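Phosphate-binding protein (Unidentified prokaryotic organism, PDB 3W9V) binds phosphate, as a secreted member of the PstS family of periplasmic-type phosphate-binding proteins. Local coordinates at residues 96-101 against 201-206; 118-123 against 133-138. The protein carries 1 engineered substitution. All coordinates share one frame; numbering follows the deposited sequence.

Contact 1. Residues 96-101 against 201-206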
ATOM      1  N   PRO A  96       6.077  -9.625 -10.000  1.00  7.96           N
ATOM      2  CA  PRO A  96       6.518  -9.683 -11.396  1.00  7.67           C
ATOM      3  C   PRO A  96       7.968 -10.145 -11.470  1.00  7.72           C
ATOM      4  O   PRO A  96       8.742  -9.953 -10.523  1.00  8.66           O
ATOM      5  CB  PRO A  96       6.392  -8.228 -11.857  1.00  9.31           C
ATOM      6  CG  PRO A  96       6.641  -7.436 -10.613  1.00  8.06           C
ATOM      7  CD  PRO A  96       6.029  -8.243  -9.491  1.00  7.41           C
ATOM      8  N   PHE A  97       8.331 -10.747 -12.597  1.00  8.43           N
ATOM      9  CA  PHE A  97       9.668 -11.290 -12.766  1.00  9.06           C
ATOM     10  C   PHE A  97      10.034 -11.311 -14.243  1.00  8.77           C
ATOM     11  O   PHE A  97       9.157 -11.307 -15.116  1.00 10.33           O
ATOM     12  CB  PHE A  97       9.751 -12.712 -12.186  1.00 10.00           C
ATOM     13  CG  PHE A  97       8.841 -13.687 -12.871  1.00  9.56           C
ATOM     14  CD1 PHE A  97       9.278 -14.402 -13.976  1.00 10.44           C
ATOM     15  CD2 PHE A  97       7.541 -13.872 -12.429  1.00 10.07           C
ATOM     16  CE1 PHE A  97       8.433 -15.276 -14.630  1.00 11.57           C
ATOM     17  CE2 PHE A  97       6.691 -14.754 -13.082  1.00  9.44           C
ATOM     18  CZ  PHE A  97       7.145 -15.452 -14.185  1.00 11.11           C
ATOM     19  N   ARG A  98      11.334 -11.344 -14.515  1.00  9.74           N
ATOM     20  CA  ARG A  98      11.830 -11.453 -15.881  1.00 10.62           C
ATOM     21  C   ARG A  98      12.593 -12.757 -16.071  1.00 11.28           C
ATOM     22  O   ARG A  98      13.774 -12.848 -15.749  1.00 10.95           O
ATOM     23  CB  ARG A  98      12.719 -10.264 -16.238  1.00 10.87           C
ATOM     24  CG  ARG A  98      13.236 -10.326 -17.664  1.00 12.21           C
ATOM     25  CD  ARG A  98      14.040  -9.099 -18.049  1.00 15.66           C
ATOM     26  NE  ARG A  98      14.681  -9.289 -19.349  1.00 16.30           N
ATOM     27  CZ  ARG A  98      15.996  -9.332 -19.543  1.00 15.80           C
ATOM     28  NH1 ARG A  98      16.830  -9.170 -18.528  1.00 13.96           N
ATOM     29  NH2 ARG A  98      16.477  -9.523 -20.763  1.00 18.15           N
ATOM     30  N   LYS A  99      11.903 -13.771 -16.579  1.00 10.70           N
ATOM     31  CA  LYS A  99      12.506 -15.084 -16.790  1.00 12.80           C
ATOM     32  C   LYS A  99      11.656 -15.836 -17.799  1.00 11.87           C
ATOM     33  O   LYS A  99      10.508 -16.184 -17.520  1.00 12.71           O
ATOM     34  CB  LYS A  99      12.593 -15.868 -15.474  1.00 11.85           C
ATOM     35  CG  LYS A  99      13.366 -17.187 -15.567  1.00 12.93           C
ATOM     36  CD  LYS A  99      14.839 -16.980 -15.892  1.00 13.45           C
ATOM     37  CE  LYS A  99      15.572 -18.317 -15.968  1.00 15.11           C
ATOM     38  NZ  LYS A  99      16.990 -18.153 -16.392  1.00 14.80           N
ATOM     39  N   ALA A 100      12.222 -16.076 -18.979  1.00 13.28           N
ATOM     40  CA  ALA A 100      11.478 -16.696 -20.069  1.00 14.88           C
ATOM     41  C   ALA A 100      11.116 -18.143 -19.764  1.00 13.83           C
ATOM     42  O   ALA A 100      11.842 -18.840 -19.058  1.00 15.34           O
ATOM     43  CB  ALA A 100      12.267 -16.605 -21.372  1.00 16.21           C
ATOM     44  N   GLY A 101       9.982 -18.582 -20.299  1.00 14.24           N
ATOM     45  CA  GLY A 101       9.523 -19.949 -20.132  1.00 16.73           C
ATOM     46  C   GLY A 101       8.036 -20.063 -20.400  1.00 17.26           C
ATOM     47  O   GLY A 101       7.259 -19.196 -19.997  1.00 17.13           O
ATOM     48  N   THR A 201      16.930  -4.799 -20.026  1.00 15.68           N
ATOM     49  CA  THR A 201      17.392  -5.876 -20.897  1.00 19.27           C
ATOM     50  C   THR A 201      18.905  -5.858 -21.131  1.00 20.72           C
ATOM     51  O   THR A 201      19.424  -6.661 -21.907  1.00 25.25           O
ATOM     52  CB  THR A 201      16.661  -5.867 -22.255  1.00 23.41           C
ATOM     53  OG1 THR A 201      16.888  -4.618 -22.920  1.00 24.64           O
ATOM     54  CG2 THR A 201      15.166  -6.067 -22.053  1.00 22.67           C
ATOM     55  N   THR A 202      19.606  -4.950 -20.460  1.00 16.87           N
ATOM     56  CA  THR A 202      21.062  -4.884 -20.572  1.00 19.79           C
ATOM     57  C   THR A 202      21.736  -5.836 -19.588  1.00 18.94           C
ATOM     58  O   THR A 202      22.954  -6.010 -19.614  1.00 23.38           O
ATOM     59  CB  THR A 202      21.600  -3.457 -20.343  1.00 21.55           C
ATOM     60  OG1 THR A 202      21.456  -3.098 -18.963  1.00 23.51           O
ATOM     61  CG2 THR A 202      20.855  -2.454 -21.218  1.00 24.07           C
ATOM     62  N   VAL A 203      20.937  -6.443 -18.716  1.00 17.40           N
ATOM     63  CA  VAL A 203      21.436  -7.460 -17.800  1.00 18.65           C
ATOM     64  C   VAL A 203      20.777  -8.800 -18.102  1.00 13.62           C
ATOM     65  O   VAL A 203      19.783  -8.868 -18.826  1.00 15.45           O
ATOM     66  CB  VAL A 203      21.188  -7.079 -16.321  1.00 19.32           C
ATOM     67  CG1 VAL A 203      21.878  -5.765 -15.987  1.00 20.22           C
ATOM     68  CG2 VAL A 203      19.695  -6.994 -16.030  1.00 15.59           C
ATOM     69  N   ALA A 204      21.339  -9.867 -17.546  1.00 16.22           N
ATOM     70  CA  ALA A 204      20.809 -11.204 -17.767  1.00 16.97           C
ATOM     71  C   ALA A 204      19.431 -11.353 -17.134  1.00 14.61           C
ATOM     72  O   ALA A 204      19.110 -10.680 -16.152  1.00 14.55           O
ATOM     73  CB  ALA A 204      21.762 -12.251 -17.211  1.00 20.56           C
ATOM     74  N   GLU A 205      18.616 -12.232 -17.705  1.00 14.77           N
ATOM     75  CA  GLU A 205      17.314 -12.542 -17.130  1.00 14.90           C
ATOM     76  C   GLU A 205      17.470 -13.133 -15.738  1.00 12.24           C
ATOM     77  O   GLU A 205      18.539 -13.629 -15.377  1.00 16.18           O
ATOM     78  CB  GLU A 205      16.560 -13.550 -17.996  1.00 15.21           C
ATOM     79  CG  GLU A 205      16.045 -13.018 -19.316  1.00 19.66           C
ATOM     80  CD  GLU A 205      15.105 -13.995 -19.991  1.00 24.46           C
ATOM     81  OE1 GLU A 205      14.944 -15.124 -19.472  1.00 18.83           O
ATOM     82  OE2 GLU A 205      14.523 -13.633 -21.037  1.00 29.10           O
ATOM     83  N   GLY A 206      16.394 -13.079 -14.961  1.00 11.75           N
ATOM     84  CA  GLY A 206      16.366 -13.731 -13.668  1.00 12.26           C
ATOM     85  C   GLY A 206      15.816 -12.887 -12.540  1.00 10.47           C
ATOM     86  O   GLY A 206      15.599 -13.403 -11.445  1.00 10.74           O
TER
HETATM   87  O   HOH W   1      16.576  -9.953 -15.135  1.00 12.22           O
HETATM   88  O   HOH W   2      19.175  -9.337 -21.894  1.00 26.35           O
HETATM   89  O   HOH W   3      18.379 -16.700 -14.579  1.00 15.04           O
HETATM   90  O   HOH W   4      16.577 -16.981 -18.972  1.00 21.96           O
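Val203 O is gripped twice, by Arg98 NH1 at 3.0 Å and by a water that also links Arg98 NH2 to Thr201 O. Here, at the surface of the PstS-type periplasmic-binding-protein fold, the loop after strand 83-92 meets the loop joining helix 190-199 to strand 207-208. Arg98 reaches across with an extended chain, CG opposite the backbone N (chi1 -179°), and its guanidinium is sandwiched. Glu205 CG lies over the centre of one face, 3.7 Å from Arg98 CZ, while Thr201 CA covers the opposite face nearer the rim. Val203 O sits at the guanidinium edge, although NH1 approaches that carbonyl from above its plane. The Glu205 carboxylate is turned 75° from the guanidinium, and Arg98 NH2 and Glu205 OE2 are 4.6 Å apart, so that any attraction is probably between the charges alone. Instead, Glu205 OE1 accepts a nearly straight bond from Ala100 N at 2.9 Å, and a water ties OE1 to Lys99 NZ, which also binds Ser132 O. Replacing Glu205 with an alanine would probably leave the Ala100 N-H without its acceptor and the guanidinium without the CG that lies over it. Between the backbones, Gly206 N donates to Arg98 O at 2.7 Å, almost in line with the C=O bond.

Contact 2. Residues 118-123 against 133-138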
ATOM      1  N   GLY A 118      16.740 -15.731   0.320  1.00  9.55           N
ATOM      2  CA  GLY A 118      17.995 -16.154  -0.273  1.00 11.26           C
ATOM      3  C   GLY A 118      18.221 -17.655  -0.244  1.00 10.93           C
ATOM      4  O   GLY A 118      19.166 -18.151  -0.860  1.00 12.85           O
ATOM      5  N   ARG A 119      17.362 -18.381   0.469  1.00  9.68           N
ATOM      6  CA  ARG A 119      17.467 -19.837   0.534  1.00 10.50           C
ATOM      7  C   ARG A 119      17.343 -20.481  -0.848  1.00 11.24           C
ATOM      8  O   ARG A 119      18.041 -21.454  -1.156  1.00 12.43           O
ATOM      9  CB  ARG A 119      16.408 -20.411   1.475  1.00 10.62           C
ATOM     10  CG  ARG A 119      16.357 -21.932   1.485  1.00 11.22           C
ATOM     11  CD  ARG A 119      15.375 -22.445   2.517  1.00 10.42           C
ATOM     12  NE  ARG A 119      14.046 -21.865   2.353  1.00  9.74           N
ATOM     13  CZ  ARG A 119      13.122 -22.326   1.518  1.00 10.12           C
ATOM     14  NH1 ARG A 119      13.383 -23.370   0.738  1.00 11.69           N
ATOM     15  NH2 ARG A 119      11.941 -21.731   1.452  1.00 10.09           N
ATOM     16  N   ILE A 120      16.452 -19.942  -1.674  1.00 10.60           N
ATOM     17  CA  ILE A 120      16.305 -20.411  -3.044  1.00 11.22           C
ATOM     18  C   ILE A 120      16.956 -19.402  -3.977  1.00 11.40           C
ATOM     19  O   ILE A 120      16.435 -18.303  -4.178  1.00 12.03           O
ATOM     20  CB  ILE A 120      14.828 -20.577  -3.429  1.00 10.61           C
ATOM     21  CG1 ILE A 120      14.151 -21.613  -2.530  1.00 10.75           C
ATOM     22  CG2 ILE A 120      14.708 -20.977  -4.897  1.00 12.02           C
ATOM     23  CD1 ILE A 120      12.652 -21.694  -2.733  1.00 12.11           C
ATOM     24  N   ALA A 121      18.095 -19.782  -4.547  1.00 12.64           N
ATOM     25  CA  ALA A 121      18.899 -18.868  -5.351  1.00 14.18           C
ATOM     26  C   ALA A 121      18.835 -19.169  -6.846  1.00 13.12           C
ATOM     27  O   ALA A 121      19.365 -18.411  -7.658  1.00 12.84           O
ATOM     28  CB  ALA A 121      20.345 -18.882  -4.872  1.00 19.93           C
ATOM     29  N   ASP A 122      18.190 -20.273  -7.204  1.00 12.45           N
ATOM     30  CA  ASP A 122      18.078 -20.685  -8.596  1.00 12.22           C
ATOM     31  C   ASP A 122      16.625 -20.973  -8.954  1.00 12.43           C
ATOM     32  O   ASP A 122      15.879 -21.535  -8.151  1.00 12.41           O
ATOM     33  CB  ASP A 122      18.938 -21.927  -8.861  1.00 13.22           C
ATOM     34  CG  ASP A 122      19.169 -22.172 -10.340  1.00 13.00           C
ATOM     35  OD1 ASP A 122      20.222 -21.740 -10.854  1.00 15.72           O
ATOM     36  OD2 ASP A 122      18.299 -22.789 -10.992  1.00 13.67           O
ATOM     37  N   TRP A 123      16.234 -20.582 -10.162  1.00 11.43           N
ATOM     38  CA  TRP A 123      14.877 -20.791 -10.653  1.00 11.62           C
ATOM     39  C   TRP A 123      14.456 -22.263 -10.663  1.00 11.50           C
ATOM     40  O   TRP A 123      13.264 -22.570 -10.641  1.00 12.49           O
ATOM     41  CB  TRP A 123      14.712 -20.175 -12.047  1.00 11.33           C
ATOM     42  CG  TRP A 123      14.478 -18.696 -12.006  1.00 11.35           C
ATOM     43  CD1 TRP A 123      15.415 -17.711 -12.132  1.00 11.88           C
ATOM     44  CD2 TRP A 123      13.222 -18.036 -11.812  1.00 11.80           C
ATOM     45  NE1 TRP A 123      14.815 -16.475 -12.032  1.00 12.91           N
ATOM     46  CE2 TRP A 123      13.471 -16.649 -11.832  1.00 11.88           C
ATOM     47  CE3 TRP A 123      11.913 -18.485 -11.622  1.00 13.40           C
ATOM     48  CZ2 TRP A 123      12.455 -15.707 -11.678  1.00 12.22           C
ATOM     49  CZ3 TRP A 123      10.907 -17.548 -11.466  1.00 14.05           C
ATOM     50  CH2 TRP A 123      11.185 -16.176 -11.493  1.00 13.88           C
ATOM     51  N   GLY A 133      18.528 -21.310 -13.548  1.00 14.24           N
ATOM     52  CA  GLY A 133      19.446 -20.188 -13.572  1.00 13.85           C
ATOM     53  C   GLY A 133      19.219 -19.270 -12.387  1.00 13.32           C
ATOM     54  O   GLY A 133      18.206 -19.384 -11.693  1.00 13.03           O
ATOM     55  N   PRO A 134      20.156 -18.345 -12.148  1.00 13.82           N
ATOM     56  CA  PRO A 134      20.106 -17.509 -10.943  1.00 13.86           C
ATOM     57  C   PRO A 134      18.873 -16.611 -10.837  1.00 12.08           C
ATOM     58  O   PRO A 134      18.379 -16.073 -11.828  1.00 13.57           O
ATOM     59  CB  PRO A 134      21.372 -16.653 -11.056  1.00 18.42           C
ATOM     60  CG  PRO A 134      21.732 -16.681 -12.508  1.00 22.47           C
ATOM     61  CD  PRO A 134      21.331 -18.042 -12.983  1.00 16.28           C
ATOM     62  N   ILE A 135      18.388 -16.470  -9.608  1.00 11.08           N
ATOM     63  CA  ILE A 135      17.355 -15.506  -9.270  1.00 11.50           C
ATOM     64  C   ILE A 135      18.040 -14.275  -8.693  1.00 10.91           C
ATOM     65  O   ILE A 135      18.940 -14.397  -7.857  1.00 11.87           O
ATOM     66  CB  ILE A 135      16.408 -16.070  -8.202  1.00 11.25           C
ATOM     67  CG1 ILE A 135      15.752 -17.362  -8.688  1.00 12.76           C
ATOM     68  CG2 ILE A 135      15.347 -15.041  -7.821  1.00 13.28           C
ATOM     69  CD1 ILE A 135      14.962 -18.073  -7.606  1.00 14.19           C
ATOM     70  N   GLN A 136      17.627 -13.095  -9.139  1.00 10.65           N
ATOM     71  CA  GLN A 136      18.157 -11.853  -8.591  1.00 10.36           C
ATOM     72  C   GLN A 136      17.016 -10.996  -8.058  1.00  9.63           C
ATOM     73  O   GLN A 136      16.129 -10.598  -8.807  1.00 10.09           O
ATOM     74  CB  GLN A 136      18.960 -11.093  -9.648  1.00 11.14           C
ATOM     75  CG  GLN A 136      19.663  -9.853  -9.123  1.00 14.86           C
ATOM     76  CD  GLN A 136      20.524  -9.172 -10.175  1.00 16.54           C
ATOM     77  OE1 GLN A 136      20.139  -9.065 -11.340  1.00 20.63           O
ATOM     78  NE2 GLN A 136      21.699  -8.707  -9.764  1.00 22.22           N
ATOM     79  N   VAL A 137      17.034 -10.722  -6.760  1.00  8.38           N
ATOM     80  CA  VAL A 137      15.973  -9.948  -6.130  1.00  8.59           C
ATOM     81  C   VAL A 137      16.193  -8.449  -6.320  1.00  7.65           C
ATOM     82  O   VAL A 137      17.297  -7.941  -6.108  1.00  9.70           O
ATOM     83  CB  VAL A 137      15.868 -10.288  -4.623  1.00  8.71           C
ATOM     84  CG1 VAL A 137      14.972  -9.298  -3.901  1.00  9.61           C
ATOM     85  CG2 VAL A 137      15.358 -11.712  -4.439  1.00  9.70           C
ATOM     86  N   VAL A 138      15.139  -7.753  -6.739  1.00  8.12           N
ATOM     87  CA  VAL A 138      15.128  -6.298  -6.776  1.00  7.59           C
ATOM     88  C   VAL A 138      14.217  -5.829  -5.651  1.00  6.77           C
ATOM     89  O   VAL A 138      13.138  -6.389  -5.449  1.00  8.48           O
ATOM     90  CB  VAL A 138      14.608  -5.765  -8.126  1.00  8.27           C
ATOM     91  CG1 VAL A 138      14.759  -4.252  -8.194  1.00  8.72           C
ATOM     92  CG2 VAL A 138      15.345  -6.430  -9.281  1.00  9.53           C
TER
HETATM   93  O   HOH W   5      21.486 -16.382  -7.014  1.00 26.70           O
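Ile135 lays its CG1 over one face of the Trp123 indole, a CH-pi contact in which CG1 stands 3.6 Å from the centroid of the five-membered ring. The two side chains cross at about a right angle. With CG1 opposite the carbonyl carbon (chi1 -58°), the isoleucine carries its longer branch across the other segment, where Ile135 CD1 lies 3.6 Å from Asp122 C and also touches Ile120 CG2. The indole edge is occupied as well: Trp123 CD1 approaches Pro134 O at 3.4 Å, near the ring plane, with Gly133 O also close to that edge.

Backbone bonds hold the segments in register. Ile135 N donates to Ala121 O at 2.9 Å, and Trp123 N to Gly133 O at 2.8 Å, both nearly straight. They flank Asp122 and Pro134, a non-hydrogen-bonded antiparallel pair, a position where proline's missing N-H costs no bond across the segments.

The carboxylate of Asp122 adds a third bond, because its CG, lying opposite the backbone N (chi1 -164°), is turned back over Gly133. Gly133 N meets Asp122 OD2 at 3.0 Å from above the carboxylate plane, and the same oxygen is bound by Ser124 OG. One acceptor is thus shared by two donors, which is likely to restrict the turning of the carboxylate.

Ile135 also rests on Val115 of helix 109-117 and, together with Trp123, on Ile208. The whole is an isolated antiparallel beta bridge, closing the neck of the loop that leads from helix 109-117 into strand 136-140, the middle strand of a parallel three-stranded sheet in this binding-protein fold.

The two contacts, with centres 12 Å apart, meet at Trp123 and Gly206. Gly206 O of contact 1 probably accepts hydrogen bonds from two groups of contact 2, Gln136 N at 3.1 Å and Trp123 NE1 at 3.2 Å, where strand 136-140 runs beside strand 207-208. The indole is wedged against the 96-101 segment: Trp123 CH2 lies 3.6 Å from Phe97 CD1, the ring planes about 50° apart, and Lys99 CG packs on Trp123 CE2. In sequence, contact 2 is nested inside the loop that contact 1 closes. A glycerol, probably from the crystallisation liquor, lies about 4 Å from the Arg98 side chain.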